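Local coordinates for protein formyltransferase (Francisella tularensis subsp. tularensis, PDB 4NV1) that belongs to the formyltransferase family, forms a two-chain assembly and binds dTDP-4-amino-4,6-dideoxyglucose, at residues N92-N98 / P116-H122; Q136-E140 / K153-K157; C195-L199 / N222-I226. All blocks are in the same frame, centred on the assembly; numbering follows the deposited sequence.

Interaction 1 (N92-N98 / P116-H122); sequences NIHPGLN and PIGATIH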
loop_
_atom_site.group_PDB
_atom_site.type_symbol
_atom_site.label_atom_id
_atom_site.label_comp_id
_atom_site.label_asym_id
_atom_site.label_seq_id
_atom_site.Cartn_x
_atom_site.Cartn_y
_atom_site.Cartn_z
ATOM N N ASN A 92 1.618 26.554 -23.386
ATOM C CA ASN A 92 1.431 25.700 -22.230
ATOM C C ASN A 92 2.179 24.391 -22.378
ATOM O O ASN A 92 2.156 23.755 -23.425
ATOM C CB ASN A 92 -0.050 25.416 -22.116
ATOM C CG ASN A 92 -0.441 24.755 -20.793
ATOM O OD1 ASN A 92 -1.508 24.228 -20.722
ATOM N ND2 ASN A 92 0.354 24.871 -19.747
ATOM N N ILE A 93 2.812 23.965 -21.299
ATOM C CA ILE A 93 3.546 22.735 -21.267
ATOM C C ILE A 93 2.747 21.950 -20.259
ATOM O O ILE A 93 2.697 22.308 -19.069
ATOM C CB ILE A 93 5.002 23.004 -20.862
ATOM C CG1 ILE A 93 5.714 23.806 -21.967
ATOM C CG2 ILE A 93 5.793 21.719 -20.631
ATOM C CD1 ILE A 93 5.879 25.277 -21.731
ATOM N N HIS A 94 2.126 20.879 -20.753
ATOM C CA HIS A 94 0.967 20.253 -20.097
ATOM C C HIS A 94 1.174 18.750 -19.822
ATOM O O HIS A 94 1.438 17.996 -20.764
ATOM C CB HIS A 94 -0.244 20.484 -21.013
ATOM C CG HIS A 94 -1.496 19.790 -20.601
ATOM N ND1 HIS A 94 -2.124 20.004 -19.387
ATOM C CD2 HIS A 94 -2.273 18.909 -21.276
ATOM C CE1 HIS A 94 -3.204 19.247 -19.312
ATOM N NE2 HIS A 94 -3.324 18.577 -20.451
ATOM N N PRO A 95 0.956 18.304 -18.566
ATOM C CA PRO A 95 1.006 16.899 -18.186
ATOM C C PRO A 95 -0.165 16.055 -18.618
ATOM O O PRO A 95 -0.535 15.142 -17.888
ATOM C CB PRO A 95 1.101 16.929 -16.644
ATOM C CG PRO A 95 0.299 18.113 -16.294
ATOM C CD PRO A 95 0.399 19.103 -17.461
ATOM N N GLY A 96 -0.644 16.204 -19.841
ATOM C CA GLY A 96 -1.461 15.158 -20.480
ATOM C C GLY A 96 -1.392 15.186 -22.011
ATOM O O GLY A 96 -0.711 16.036 -22.568
ATOM N N LEU A 97 -1.982 14.198 -22.677
ATOM C CA LEU A 97 -1.898 14.095 -24.146
ATOM C C LEU A 97 -3.195 14.638 -24.708
ATOM O O LEU A 97 -4.148 13.907 -24.887
ATOM C CB LEU A 97 -1.724 12.647 -24.595
ATOM C CG LEU A 97 -1.167 12.390 -26.002
ATOM C CD1 LEU A 97 0.323 12.551 -26.140
ATOM C CD2 LEU A 97 -1.435 10.971 -26.425
ATOM N N ASN A 98 -3.229 15.920 -25.026
ATOM C CA ASN A 98 -4.411 16.498 -25.668
ATOM C C ASN A 98 -4.801 15.748 -26.957
ATOM O O ASN A 98 -3.930 15.322 -27.693
ATOM C CB ASN A 98 -4.107 17.938 -26.066
ATOM C CG ASN A 98 -3.996 18.897 -24.872
ATOM O OD1 ASN A 98 -3.802 20.108 -25.053
ATOM N ND2 ASN A 98 -4.163 18.376 -23.661
ATOM N N PRO A 116 -5.223 7.445 -23.886
ATOM C CA PRO A 116 -3.822 7.838 -23.799
ATOM C C PRO A 116 -3.506 8.942 -22.780
ATOM O O PRO A 116 -4.288 9.850 -22.542
ATOM C CB PRO A 116 -3.571 8.427 -25.187
ATOM C CG PRO A 116 -4.368 7.530 -26.048
ATOM C CD PRO A 116 -5.663 7.514 -25.278
ATOM N N ILE A 117 -2.277 8.896 -22.311
ATOM C CA ILE A 117 -1.745 9.891 -21.380
ATOM C C ILE A 117 -0.346 10.130 -21.893
ATOM O O ILE A 117 0.308 9.269 -22.488
ATOM C CB ILE A 117 -1.722 9.311 -19.924
ATOM C CG1 ILE A 117 -1.120 10.294 -18.926
ATOM C CG2 ILE A 117 -0.826 8.079 -19.904
ATOM C CD1 ILE A 117 -1.964 11.515 -18.701
ATOM N N GLY A 118 0.154 11.326 -21.640
ATOM C CA GLY A 118 1.470 11.706 -22.154
ATOM C C GLY A 118 1.647 13.163 -21.816
ATOM O O GLY A 118 1.090 13.642 -20.760
ATOM N N ALA A 119 2.455 13.846 -22.630
ATOM C CA ALA A 119 2.686 15.295 -22.437
ATOM C C ALA A 119 2.523 16.083 -23.737
ATOM O O ALA A 119 2.881 15.574 -24.756
ATOM C CB ALA A 119 4.097 15.536 -21.898
ATOM N N THR A 120 1.979 17.281 -23.643
ATOM C CA THR A 120 1.704 18.138 -24.738
ATOM C C THR A 120 2.236 19.542 -24.442
ATOM O O THR A 120 2.117 20.044 -23.296
ATOM C CB THR A 120 0.192 18.287 -24.889
ATOM O OG1 THR A 120 -0.418 17.023 -25.061
ATOM C CG2 THR A 120 -0.173 19.162 -26.131
ATOM N N ILE A 121 2.830 20.136 -25.481
ATOM C CA ILE A 121 3.105 21.573 -25.571
ATOM C C ILE A 121 2.286 22.155 -26.676
ATOM O O ILE A 121 2.286 21.673 -27.827
ATOM C CB ILE A 121 4.569 21.843 -25.875
ATOM C CG1 ILE A 121 5.451 21.150 -24.864
ATOM C CG2 ILE A 121 4.813 23.346 -25.919
ATOM C CD1 ILE A 121 6.909 21.072 -25.208
ATOM N N HIS A 122 1.528 23.164 -26.320
ATOM C CA HIS A 122 0.560 23.691 -27.243
ATOM C C HIS A 122 0.398 25.173 -27.010
ATOM O O HIS A 122 0.625 25.696 -25.904
ATOM C CB HIS A 122 -0.788 22.972 -27.104
ATOM C CG HIS A 122 -1.487 23.247 -25.811
ATOM N ND1 HIS A 122 -1.234 22.536 -24.656
ATOM C CD2 HIS A 122 -2.439 24.153 -25.494
ATOM C CE1 HIS A 122 -1.985 23.006 -23.676
ATOM N NE2 HIS A 122 -2.705 24.004 -24.154
HETATM O O HOH W 1 -4.240 12.348 -21.532
#
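Thr120 keeps OG1 beside its own backbone N, chi1 -57°, and this brings the hydroxyl to Gly96 and Asn98, just past the end of strand 89-94. His122 has CG between its backbone N and its carbonyl carbon, chi1 68°, which stands the ring between Asn92 and Asn98. Thr120 OG1 donates to Gly96 O at 2.7 Å, in the carbonyl plane and on a lone pair. Asn98 N donates in turn to Thr120 OG1 at 3.0 Å. Gln136 NE2 is a further partner of this hydroxyl and also bonds to Asn98 O. The His122 ring has Asn92 CB over one face, 3.5 Å from His122 CE1. Asn98 OD1 lies over the opposite face, displaced toward the rim and 3.6 Å from His122 ND1. No hydrogen bond joins these side chains. The amide nitrogen of Asn92 goes instead to Ser73 O.

Strands 92-94 and 117-122 are antiparallel, their axes 175° apart. They are neighbours in the mixed sheet of the formyltransferase domain. Asn92 with His122 and His94 with Thr120 are hydrogen-bonded pairs. Between them Ile93 and Ile121 form a non-hydrogen-bonded pair. Their side chains lie side by side on the face away from the histidines, with Ile93 CG1 3.9 Å from Ile121 CG1. Beyond Pro95 the ladder gives way to irregular contacts. Leu97 CD2 meets Pro116 CB at 3.5 Å, and a water links Leu97 N to Pro116 O. The side chain of Pro95 comes within about 5 Å of the bound dTDP-4-amino-4,6-dideoxyglucose, between nearest atoms. With its proton committed to Gly96 O, the Thr120 hydroxyl serves Asn98 N and Gln136 NE2 as an acceptor, so three bonds grip OG1. One buried hydroxyl therefore ties the chain leaving strand 89-94 to the next two strands of the sheet.

Interaction 2 (Q136-E140 / K153-K157); sequences QEEVE and KVQKK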
loop_
_atom_site.group_PDB
_atom_site.type_symbol
_atom_site.label_atom_id
_atom_site.label_comp_id
_atom_site.label_asym_id
_atom_site.label_seq_id
_atom_site.Cartn_x
_atom_site.Cartn_y
_atom_site.Cartn_z
ATOM N N GLN A 136 3.844 16.731 -28.952
ATOM C CA GLN A 136 3.310 15.921 -27.846
ATOM C C GLN A 136 3.752 14.493 -28.000
ATOM O O GLN A 136 4.049 14.037 -29.128
ATOM C CB GLN A 136 1.809 15.978 -27.818
ATOM C CG GLN A 136 1.169 15.205 -28.964
ATOM C CD GLN A 136 -0.311 15.360 -28.917
ATOM O OE1 GLN A 136 -0.958 15.047 -29.893
ATOM N NE2 GLN A 136 -0.881 15.834 -27.791
ATOM N N GLU A 137 3.808 13.786 -26.884
ATOM C CA GLU A 137 4.187 12.371 -26.945
ATOM C C GLU A 137 3.469 11.528 -25.896
ATOM O O GLU A 137 3.396 11.870 -24.684
ATOM C CB GLU A 137 5.704 12.230 -26.891
ATOM C CG GLU A 137 6.179 10.823 -27.215
ATOM C CD GLU A 137 7.672 10.652 -26.987
ATOM O OE1 GLU A 137 8.432 11.650 -26.968
ATOM O OE2 GLU A 137 8.116 9.491 -26.839
ATOM N N GLU A 138 2.887 10.424 -26.360
ATOM C CA GLU A 138 2.322 9.438 -25.389
ATOM C C GLU A 138 3.334 8.797 -24.445
ATOM O O GLU A 138 4.523 8.716 -24.759
ATOM C CB GLU A 138 1.530 8.355 -26.117
ATOM C CG GLU A 138 0.823 7.335 -25.257
ATOM C CD GLU A 138 -0.141 6.484 -26.087
ATOM O OE1 GLU A 138 -0.252 6.620 -27.307
ATOM O OE2 GLU A 138 -0.832 5.645 -25.531
ATOM N N VAL A 139 2.868 8.428 -23.247
ATOM C CA VAL A 139 3.638 7.712 -22.237
ATOM C C VAL A 139 2.898 6.430 -21.876
ATOM O O VAL A 139 1.651 6.419 -21.812
ATOM C CB VAL A 139 3.755 8.643 -20.995
ATOM C CG1 VAL A 139 4.086 7.906 -19.739
ATOM C CG2 VAL A 139 4.752 9.780 -21.268
ATOM N N GLU A 140 3.637 5.346 -21.652
ATOM C CA GLU A 140 3.076 4.015 -21.330
ATOM C C GLU A 140 2.606 3.987 -19.871
ATOM O O GLU A 140 3.276 4.533 -18.970
ATOM C CB GLU A 140 4.172 2.935 -21.378
ATOM C CG GLU A 140 4.629 2.517 -22.765
ATOM C CD GLU A 140 5.366 1.179 -22.765
ATOM O OE1 GLU A 140 6.326 1.024 -21.964
ATOM O OE2 GLU A 140 4.993 0.292 -23.578
ATOM N N LYS A 153 6.732 10.123 -15.002
ATOM C CA LYS A 153 7.106 9.905 -16.408
ATOM C C LYS A 153 6.642 11.050 -17.272
ATOM O O LYS A 153 7.359 11.401 -18.197
ATOM C CB LYS A 153 6.521 8.614 -17.029
ATOM C CG LYS A 153 7.468 7.441 -16.915
ATOM C CD LYS A 153 6.789 6.139 -16.502
ATOM C CE LYS A 153 5.673 5.805 -17.432
ATOM N NZ LYS A 153 5.671 4.356 -17.717
ATOM N N VAL A 154 5.454 11.580 -16.998
ATOM C CA VAL A 154 4.831 12.606 -17.832
ATOM C C VAL A 154 5.650 13.889 -17.682
ATOM O O VAL A 154 6.089 14.495 -18.678
ATOM C CB VAL A 154 3.337 12.757 -17.532
ATOM C CG1 VAL A 154 2.739 14.011 -18.104
ATOM C CG2 VAL A 154 2.587 11.551 -18.144
ATOM N N GLN A 155 6.024 14.161 -16.445
ATOM C CA GLN A 155 6.782 15.358 -16.124
ATOM C C GLN A 155 8.105 15.373 -16.802
ATOM O O GLN A 155 8.460 16.336 -17.470
ATOM C CB GLN A 155 6.875 15.593 -14.610
ATOM C CG GLN A 155 7.182 17.003 -14.227
ATOM C CD GLN A 155 7.084 17.242 -12.714
ATOM O OE1 GLN A 155 8.099 17.202 -12.025
ATOM N NE2 GLN A 155 5.891 17.486 -12.210
ATOM N N LYS A 156 8.860 14.308 -16.684
ATOM C CA LYS A 156 10.072 14.152 -17.450
ATOM C C LYS A 156 9.897 14.232 -18.974
ATOM O O LYS A 156 10.744 14.764 -19.702
ATOM C CB LYS A 156 10.592 12.767 -17.108
ATOM C CG LYS A 156 11.977 12.455 -17.618
ATOM C CD LYS A 156 12.673 11.496 -16.658
ATOM C CE LYS A 156 12.611 11.999 -15.211
ATOM N NZ LYS A 156 12.117 10.980 -14.225
ATOM N N LYS A 157 8.785 13.733 -19.495
ATOM C CA LYS A 157 8.571 13.830 -20.948
ATOM C C LYS A 157 8.361 15.314 -21.308
ATOM O O LYS A 157 8.925 15.851 -22.252
ATOM C CB LYS A 157 7.373 12.962 -21.327
ATOM C CG LYS A 157 7.015 13.010 -22.811
ATOM C CD LYS A 157 8.168 12.479 -23.659
ATOM C CE LYS A 157 8.391 11.002 -23.464
ATOM N NZ LYS A 157 9.731 10.691 -24.012
#
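Strand 136-139 runs nearly opposite to helix 153-157, at 156°, with axes 9.2 Å apart and Val139 CA nearest to Val154 CA. Val139 points toward the helix and uses both its methyls. Val139 CG1 lies 3.5 Å from Lys153 CE. Val139 CG2 touches Val154 CG2 at 4.2 Å and also meets Lys157 CB. The Val139 and Lys157 side chains run past one another head to tail. This is a helix lying against one face of a sheet at its border: strand 133-139 is an outermost strand of the mixed sheet within this chain, and helix 147-170 is the next helix along the chain. Val154 also touches Ile117 on the neighbouring strand 117-123.

Lysines hold both ends of the contact. Lys153 bends along its chain to bring NZ to Glu140 O at 2.7 Å, tilted 34° from the carbonyl plane. The same nitrogen has a salt bridge to Glu145. The straight Glu137 side chain lies across that of Lys157. They form a salt bridge whose hydrogen bonds are weak, with Lys157 NZ 3.4 Å from Glu137 OE1. The stronger partner of Lys157 NZ is Glu160.

Interaction 3 (C195-L199 / N222-I226); sequences CEIDL and NSYFI. With 0FX (dTDP-4-amino-4,6-dideoxyglucose), chain I.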
loop_
_atom_site.group_PDB
_atom_site.type_symbol
_atom_site.label_atom_id
_atom_site.label_comp_id
_atom_site.label_asym_id
_atom_site.label_seq_id
_atom_site.Cartn_x
_atom_site.Cartn_y
_atom_site.Cartn_z
ATOM N N CYS A 195 -13.585 9.926 -5.392
ATOM C CA CYS A 195 -12.784 9.769 -4.191
ATOM C C CYS A 195 -13.431 8.865 -3.144
ATOM O O CYS A 195 -12.716 8.105 -2.472
ATOM C CB CYS A 195 -12.444 11.136 -3.621
ATOM S SG CYS A 195 -11.162 11.925 -4.621
ATOM N N GLU A 196 -14.755 8.966 -3.021
ATOM C CA GLU A 196 -15.524 8.110 -2.161
ATOM C C GLU A 196 -15.778 6.762 -2.811
ATOM O O GLU A 196 -16.461 6.663 -3.825
ATOM C CB GLU A 196 -16.885 8.684 -1.853
ATOM C CG GLU A 196 -17.591 7.836 -0.803
ATOM C CD GLU A 196 -18.440 8.692 0.121
ATOM O OE1 GLU A 196 -18.345 8.546 1.354
ATOM O OE2 GLU A 196 -19.161 9.563 -0.394
ATOM N N ILE A 197 -15.216 5.728 -2.198
ATOM C CA ILE A 197 -15.366 4.375 -2.685
ATOM C C ILE A 197 -16.787 3.955 -2.368
ATOM O O ILE A 197 -17.323 4.205 -1.258
ATOM C CB ILE A 197 -14.365 3.436 -2.007
ATOM C CG1 ILE A 197 -12.951 3.711 -2.509
ATOM C CG2 ILE A 197 -14.736 1.975 -2.173
ATOM C CD1 ILE A 197 -11.927 2.793 -1.862
ATOM N N ASP A 198 -17.379 3.276 -3.344
ATOM C CA ASP A 198 -18.694 2.675 -3.099
ATOM C C ASP A 198 -18.568 1.157 -2.834
ATOM O O ASP A 198 -18.412 0.347 -3.719
ATOM C CB ASP A 198 -19.619 3.027 -4.260
ATOM C CG ASP A 198 -20.862 2.186 -4.277
ATOM O OD1 ASP A 198 -21.186 1.615 -3.206
ATOM O OD2 ASP A 198 -21.448 2.075 -5.387
ATOM N N LEU A 199 -18.595 0.776 -1.565
ATOM C CA LEU A 199 -18.236 -0.598 -1.139
ATOM C C LEU A 199 -19.060 -1.675 -1.795
ATOM O O LEU A 199 -18.570 -2.796 -1.951
ATOM C CB LEU A 199 -18.335 -0.749 0.376
ATOM C CG LEU A 199 -17.324 0.199 1.033
ATOM C CD1 LEU A 199 -17.701 0.751 2.409
ATOM C CD2 LEU A 199 -15.964 -0.494 1.050
ATOM N N ASN A 222 -6.330 10.376 -0.886
ATOM C CA ASN A 222 -7.355 10.514 -1.908
ATOM C C ASN A 222 -8.596 9.674 -1.764
ATOM O O ASN A 222 -9.674 10.210 -1.474
ATOM C CB ASN A 222 -6.745 10.316 -3.324
ATOM C CG ASN A 222 -5.659 11.321 -3.627
ATOM O OD1 ASN A 222 -5.735 12.491 -3.176
ATOM N ND2 ASN A 222 -4.601 10.891 -4.302
ATOM N N SER A 223 -8.518 8.376 -2.080
ATOM C CA SER A 223 -9.704 7.547 -1.998
ATOM C C SER A 223 -10.036 7.180 -0.569
ATOM O O SER A 223 -9.136 7.000 0.238
ATOM C CB SER A 223 -9.597 6.285 -2.857
ATOM O OG SER A 223 -8.358 5.718 -2.544
ATOM N N TYR A 224 -11.326 7.010 -0.291
ATOM C CA TYR A 224 -11.730 6.666 1.068
ATOM C C TYR A 224 -13.016 5.892 1.083
ATOM O O TYR A 224 -13.715 5.821 0.068
ATOM C CB TYR A 224 -11.774 7.921 1.967
ATOM C CG TYR A 224 -12.883 8.866 1.616
ATOM C CD1 TYR A 224 -12.670 9.907 0.723
ATOM C CD2 TYR A 224 -14.160 8.680 2.111
ATOM C CE1 TYR A 224 -13.704 10.751 0.344
ATOM C CE2 TYR A 224 -15.195 9.515 1.742
ATOM C CZ TYR A 224 -14.952 10.557 0.866
ATOM O OH TYR A 224 -15.957 11.413 0.543
ATOM N N PHE A 225 -13.236 5.170 2.188
ATOM C CA PHE A 225 -14.585 4.692 2.486
ATOM C C PHE A 225 -15.059 5.156 3.861
ATOM O O PHE A 225 -14.268 5.493 4.749
ATOM C CB PHE A 225 -14.766 3.168 2.336
ATOM C CG PHE A 225 -13.893 2.319 3.232
ATOM C CD1 PHE A 225 -12.728 1.742 2.741
ATOM C CD2 PHE A 225 -14.261 2.059 4.531
ATOM C CE1 PHE A 225 -11.904 0.981 3.529
ATOM C CE2 PHE A 225 -13.475 1.248 5.322
ATOM C CZ PHE A 225 -12.284 0.716 4.840
ATOM N N ILE A 226 -16.377 5.143 4.007
ATOM C CA ILE A 226 -16.998 5.410 5.305
ATOM C C ILE A 226 -17.562 4.068 5.784
ATOM O O ILE A 226 -18.360 3.461 5.073
ATOM C CB ILE A 226 -18.099 6.479 5.199
ATOM C CG1 ILE A 226 -17.588 7.754 4.521
ATOM C CG2 ILE A 226 -18.695 6.757 6.576
ATOM C CD1 ILE A 226 -16.593 8.531 5.357
HETATM O O4P 0FX I . 0.615 19.632 -11.232
HETATM P P2 0FX I . 1.126 20.518 -10.066
HETATM O O3P 0FX I . 2.552 20.654 -9.577
HETATM O O1G 0FX I . 0.108 21.692 -9.729
HETATM C C1G 0FX I . -0.088 22.767 -10.617
HETATM C C2G 0FX I . -1.199 23.507 -9.888
HETATM O O2G 0FX I . -0.962 23.559 -8.477
HETATM C C3G 0FX I . -2.547 22.854 -10.117
HETATM O O3G 0FX I . -3.462 23.803 -9.528
HETATM C C4G 0FX I . -2.730 22.621 -11.630
HETATM N N4A 0FX I . -4.041 22.087 -11.966
HETATM C C5G 0FX I . -1.641 21.723 -12.229
HETATM C C6G 0FX I . -1.813 21.561 -13.735
HETATM O O5G 0FX I . -0.385 22.347 -11.955
HETATM O OPP 0FX I . 0.929 19.994 -8.573
HETATM P P 0FX I . -0.245 19.306 -7.765
HETATM O O1P 0FX I . -1.393 20.204 -7.352
HETATM O O2P 0FX I . 0.766 18.602 -6.869
HETATM O O5 0FX I . -0.802 18.030 -8.579
HETATM C C5 0FX I . 0.152 17.041 -8.986
HETATM C C4 0FX I . -0.417 15.636 -8.900
HETATM O O4 0FX I . -0.497 15.245 -7.541
HETATM C C3 0FX I . -1.803 15.446 -9.436
HETATM O O3 0FX I . -1.814 15.023 -10.809
HETATM C C2 0FX I . -2.322 14.248 -8.640
HETATM C C1 0FX I . -1.606 14.409 -7.300
HETATM N N11 0FX I . -2.552 14.901 -6.293
HETATM C C61 0FX I . -2.682 16.230 -6.090
HETATM C C51 0FX I . -3.585 16.696 -5.159
HETATM C C5A 0FX I . -3.863 18.157 -4.869
HETATM C C21 0FX I . -3.271 14.014 -5.577
HETATM O O21 0FX I . -3.128 12.681 -5.725
HETATM N N31 0FX I . -4.120 14.402 -4.620
HETATM C C41 0FX I . -4.249 15.734 -4.437
HETATM O O41 0FX I . -5.108 16.222 -3.550
#
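Ile197 N donates to Tyr224 O at 2.7 Å, nearly straight, with an N-H...O angle of 168°. Ile197 CB also sits close to this oxygen, 3.2 Å from Tyr224 O. The second backbone bond runs from Tyr224 N to Cys195 O at 2.8 Å. Tyr224 thus bonds to the residues before and after Glu196, the pattern of a single parallel bridge. Cys195 O takes a CA-H contact from Ser223 as well.

Tyr224 leaves its backbone pointing away from 195-199, but chi1 69°, with CG between the backbone N and the carbonyl carbon, turns the ring toward Glu196. Glu196 CA then lies over one ring face, a CH-pi contact 4.1 Å from the centroid. Glu196 OE1 is 3.3 Å from Tyr224 CE2 and also meets Ile226 CG1. Tyr224 makes a cation-pi contact with Lys232 too.

The contact lies in the family's C-terminal dimerisation domain. It joins the loop after helix 188-195 to strand 223-226, which pairs on with strand 232-242. Ile197 packs on Ile209 of the second subunit, and Leu199 on Arg206 of that subunit. Within the chain, the Leu199 side chain stands roughly perpendicular to that of Phe225, with Leu199 CD1 3.8 Å from Phe225 CB.

At the other end of 222-226, Asn222 pairs with the base of dTDP-4-amino-4,6-dideoxyglucose through both ends of its amide. Ligand N31 donates to Asn222 OD1 at 2.9 Å, almost straight. Asn222 ND2 donates to ligand O21 at 2.7 Å and bonds also to Met215 O, which helps fix the rotation of the amide.

Overall arrangement
Interactions 1 and 2 belong to one body and touch each other. Strand 117-123 pairs with strand 133-139, so Ile117 O meets Val139 N and Ala119 O meets Glu137 N. Interaction 1 is almost wholly buried, and a threonine hydroxyl, amides and backbone bonds carry most of its polar contacts. Interaction 2 is at the border of the same sheet. There a small apolar centre is flanked by lysines and glutamates near the surface. Interaction 3 is separate, its centre 29 Å from each of the others. It lies in the dimerisation domain, partly buried, with a loop bridged to a strand beside the second subunit. Interactions 1 and 3 approach the bound ligand from different domains.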